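Local atomic coordinates of putative pilus assembly-related protein (Burkholderia pseudomallei, PDB entry 4DAD), a protein that carries, in this N-terminal piece, a CheY-like response-regulator receiver domain, while the whole protein probably binds and hydrolyses ATP in connection with pilus assembly. Residues 33-36 with 37-41; 85-88 with 89-93. One frame throughout, in Å; residues are numbered along the deposited sequence. Where two conformers were deposited one is given.

In the fold
Both interactions are local contacts along single helices of one receiver domain, a five-stranded parallel sheet with strand order 2-1-3-4-5 and helices packed on it; the second runs past its helix end to His93. Interaction 1 comes first along the chain, on helix 30-43, which links strands 22-26 and 47-51; interaction 2 follows on helix 80-92, between strands 70-74 and 97-102. Their centres are 24 Å apart, on opposite sides of the centre of the chain, and their nearest atoms stay about 13 Å from each other. Strand 70-74, which ends at the predicted phosphorylation site Asp74, is touched by side chains of both helices. Glu87 and Arg91 of interaction 2 also pack on the second subunit.

Interaction 1 (33-36 with 37-41); sequences LAHL and ARLVG
His35 lies one helical turn before Leu39 and turns its imidazole over that leucine. The closest side-chain approach is from NE2 of His35 to CD1 of Leu39, 3.5 Å, with CD2 of the ring little farther from the same methyl. CG of Leu39 lies over one ring face, offset toward the rim, and is also 3.4 Å from His35 O. With CG of His35 anti to its backbone N (chi1 -176°), the ring is carried along the helix toward the following turn. There it also meets Arg38: NH1 lies 3.7 Å from CE1 of His35 and approaches obliquely, with the guanidinium and imidazole planes almost perpendicular at 89°. Bends at chi2 and chi3 place the Arg38 guanidinium beside the ring, and NH2 has a weak, long ion pair with Asp42. Trp124 meets the His35 ring from outside the helix.

Helix 30-43 is the crossover helix between parallel strands 22-26 and 47-51, the first beta-alpha-beta unit of the receiver fold. Leu33, Leu36, Ala37 and Val40 are buried where the helix meets the sheet, and Leu39 is buried against Leu126. Leu33 and Leu36 both pack on Val25, while Val40 reaches Ile23, Val48 and Met72. Leu36 also touches Asp74, the predicted phosphoacceptor, which is unmodified here.

Four main-chain i to i+4 bonds set the spacing of these side chains. Ala37 N donates to Leu33 O at 3.0 Å in a nearly straight bond (169°), and Arg38 N, Leu39 N and Val40 N bind the carbonyls of Ala34, His35 and Leu36. Leu36 O also receives a weak second bond from Leu39 N, and CG2 of Val40 packs 3.3 Å from that oxygen.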
# COMPACT_ATOMS: atom_id res chain seq x y z
N LEU A 33 6.03 -0.95 -23.42
CA LEU A 33 5.20 -2.08 -23.04
C LEU A 33 5.94 -3.39 -23.31
O LEU A 33 6.13 -4.19 -22.39
CB LEU A 33 3.82 -2.05 -23.75
CG LEU A 33 2.83 -3.18 -23.44
CD1 LEU A 33 2.47 -3.22 -21.97
CD2 LEU A 33 1.55 -3.01 -24.22
N ALA A 34 6.41 -3.57 -24.55
CA ALA A 34 7.15 -4.77 -24.98
C ALA A 34 8.38 -5.01 -24.13
O ALA A 34 8.68 -6.16 -23.83
CB ALA A 34 7.55 -4.64 -26.45
N HIS A 35 9.10 -3.92 -23.76
CA HIS A 35 10.32 -3.93 -22.95
C HIS A 35 9.99 -4.29 -21.50
O HIS A 35 10.65 -5.17 -20.94
CB HIS A 35 11.04 -2.58 -23.05
CG HIS A 35 12.35 -2.53 -22.33
ND1 HIS A 35 13.49 -3.12 -22.86
CD2 HIS A 35 12.68 -1.95 -21.15
CE1 HIS A 35 14.45 -2.88 -21.99
NE2 HIS A 35 14.01 -2.17 -20.95
N LEU A 36 8.95 -3.68 -20.91
CA LEU A 36 8.51 -4.02 -19.56
C LEU A 36 8.13 -5.49 -19.45
O LEU A 36 8.56 -6.14 -18.52
CB LEU A 36 7.33 -3.16 -19.12
CG LEU A 36 7.60 -1.77 -18.56
CD1 LEU A 36 6.28 -1.08 -18.19
CD2 LEU A 36 8.46 -1.84 -17.29
N ALA A 37 7.34 -6.00 -20.39
CA ALA A 37 6.87 -7.39 -20.43
C ALA A 37 8.02 -8.38 -20.62
O ALA A 37 8.03 -9.46 -19.99
CB ALA A 37 5.87 -7.56 -21.55
N ARG A 38 9.02 -7.98 -21.43
CA ARG A 38 10.24 -8.77 -21.68
C ARG A 38 11.07 -8.89 -20.39
O ARG A 38 11.66 -9.95 -20.13
CB ARG A 38 11.06 -8.12 -22.80
CG ARG A 38 12.17 -9.00 -23.38
CD ARG A 38 13.42 -8.19 -23.67
NE ARG A 38 14.38 -8.24 -22.56
CZ ARG A 38 15.33 -7.34 -22.34
NH1 ARG A 38 15.45 -6.28 -23.13
NH2 ARG A 38 16.17 -7.48 -21.32
N LEU A 39 11.11 -7.80 -19.61
CA LEU A 39 11.87 -7.71 -18.36
C LEU A 39 11.22 -8.55 -17.27
O LEU A 39 11.95 -9.19 -16.52
CB LEU A 39 12.05 -6.26 -17.90
CG LEU A 39 13.12 -5.45 -18.66
CD1 LEU A 39 13.17 -4.04 -18.17
CD2 LEU A 39 14.49 -6.08 -18.54
N VAL A 40 9.88 -8.57 -17.21
CA VAL A 40 9.11 -9.37 -16.25
C VAL A 40 9.31 -10.84 -16.60
O VAL A 40 9.68 -11.61 -15.72
CB VAL A 40 7.62 -8.97 -16.19
CG1 VAL A 40 6.84 -9.92 -15.29
CG2 VAL A 40 7.45 -7.53 -15.71
N GLY A 41 9.20 -11.18 -17.87
CA GLY A 41 9.43 -12.52 -18.39
C GLY A 41 10.80 -13.10 -18.11
O GLY A 41 10.95 -14.32 -18.04

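Interaction 2 (85-88 with 89-93); sequences AIEK and LSRLH
Ser90 grips the carbonyl of Ile86 twice: its N and its OG each donate to Ile86 O at 2.8 Å, from opposite faces of the carbonyl plane. The hydroxyl thus folds back on its own helix; Ala116 O, a second and weak partner of OG, can only share that one proton. Neighbouring carbonyls are satisfied by the usual i+4 donors, Leu89 N on Ala85 O, Arg91 N on Glu87 O (2.9 Å) and Leu92 N on Lys88 O.

Helix 80-92 is the crossover between parallel strands 70-74 and 97-102 of the receiver fold; Ile86 and Leu89 pack on Ile73 and Leu71, respectively. The helix ends at Leu92, and at His93 the chain leaves helical geometry. Leu89 O, in the plane of the His93 ring at its edge, takes weak bonds from His93 N and ND1. NE2 hydrogen-bonds Thr62 O; donation from both ring nitrogens would imply a protonated imidazole.

In the conformer described, one of two for each residue, Arg91 is bent at chi3 (51°) and one guanidinium face lies over Glu87 O. Arg137 and Ala140 of the second subunit pack on Glu87 and Arg91, respectively.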
# COMPACT_ATOMS: atom_id res chain seq x y z
N ALA A 85 -8.05 7.29 -10.75
CA ALA A 85 -8.40 6.05 -11.43
C ALA A 85 -7.72 4.88 -10.78
O ALA A 85 -8.36 3.85 -10.60
CB ALA A 85 -8.02 6.15 -12.90
N ILE A 86 -6.42 5.04 -10.39
CA ILE A 86 -5.62 4.03 -9.68
C ILE A 86 -6.22 3.84 -8.29
O ILE A 86 -6.27 2.69 -7.81
CB ILE A 86 -4.12 4.43 -9.63
CG1 ILE A 86 -3.50 4.41 -11.05
CG2 ILE A 86 -3.34 3.52 -8.67
CD1 ILE A 86 -2.26 5.27 -11.25
N GLU A 87 -6.69 4.95 -7.64
CA GLU A 87 -7.35 4.91 -6.33
C GLU A 87 -8.62 4.06 -6.46
O GLU A 87 -8.82 3.15 -5.67
CB GLU A 87 -7.68 6.34 -5.84
CG GLU A 87 -7.26 6.67 -4.42
CD GLU A 87 -7.18 8.15 -4.06
OE1 GLU A 87 -6.86 8.97 -4.95
OE2 GLU A 87 -7.40 8.48 -2.87
N LYS A 88 -9.45 4.34 -7.49
CA LYS A 88 -10.69 3.60 -7.74
C LYS A 88 -10.36 2.14 -8.00
O LYS A 88 -11.04 1.24 -7.49
CB LYS A 88 -11.49 4.22 -8.91
CG LYS A 88 -12.86 3.56 -9.14
CD LYS A 88 -13.73 4.33 -10.15
CE LYS A 88 -15.07 3.67 -10.41
NZ LYS A 88 -15.95 4.49 -11.29
N LEU A 89 -9.27 1.92 -8.77
CA LEU A 89 -8.79 0.61 -9.15
C LEU A 89 -8.36 -0.22 -7.93
O LEU A 89 -8.85 -1.35 -7.80
CB LEU A 89 -7.64 0.74 -10.16
CG LEU A 89 -7.65 -0.24 -11.30
CD1 LEU A 89 -6.84 0.28 -12.45
CD2 LEU A 89 -7.11 -1.56 -10.85
N SER A 90 -7.50 0.31 -7.02
CA SER A 90 -7.09 -0.45 -5.83
C SER A 90 -8.22 -0.58 -4.82
O SER A 90 -8.24 -1.56 -4.09
CB SER A 90 -5.83 0.14 -5.18
OG SER A 90 -5.77 1.55 -5.26
N ARG A 91 -9.15 0.38 -4.79
CA ARG A 91 -10.31 0.35 -3.89
C ARG A 91 -11.23 -0.82 -4.26
O ARG A 91 -11.62 -1.58 -3.39
CB ARG A 91 -11.05 1.69 -3.94
CG ARG A 91 -12.39 1.77 -3.22
CD ARG A 91 -12.80 3.20 -2.84
NE ARG A 91 -12.73 4.16 -3.94
CZ ARG A 91 -11.76 5.05 -4.11
NH1 ARG A 91 -10.74 5.10 -3.26
NH2 ARG A 91 -11.79 5.89 -5.14
N LEU A 92 -11.58 -0.96 -5.55
CA LEU A 92 -12.49 -2.03 -5.96
C LEU A 92 -11.81 -3.36 -6.14
O LEU A 92 -12.50 -4.37 -6.25
CB LEU A 92 -13.25 -1.65 -7.23
CG LEU A 92 -13.96 -0.27 -7.24
CD1 LEU A 92 -14.71 -0.07 -8.53
CD2 LEU A 92 -14.87 -0.08 -6.05
N HIS A 93 -10.46 -3.38 -6.18
CA HIS A 93 -9.67 -4.60 -6.34
C HIS A 93 -8.61 -4.69 -5.24
O HIS A 93 -7.44 -4.44 -5.48
CB HIS A 93 -9.04 -4.65 -7.75
CG HIS A 93 -10.06 -4.85 -8.81
ND1 HIS A 93 -10.79 -3.78 -9.31
CD2 HIS A 93 -10.50 -5.99 -9.38
CE1 HIS A 93 -11.64 -4.30 -10.18
NE2 HIS A 93 -11.49 -5.63 -10.27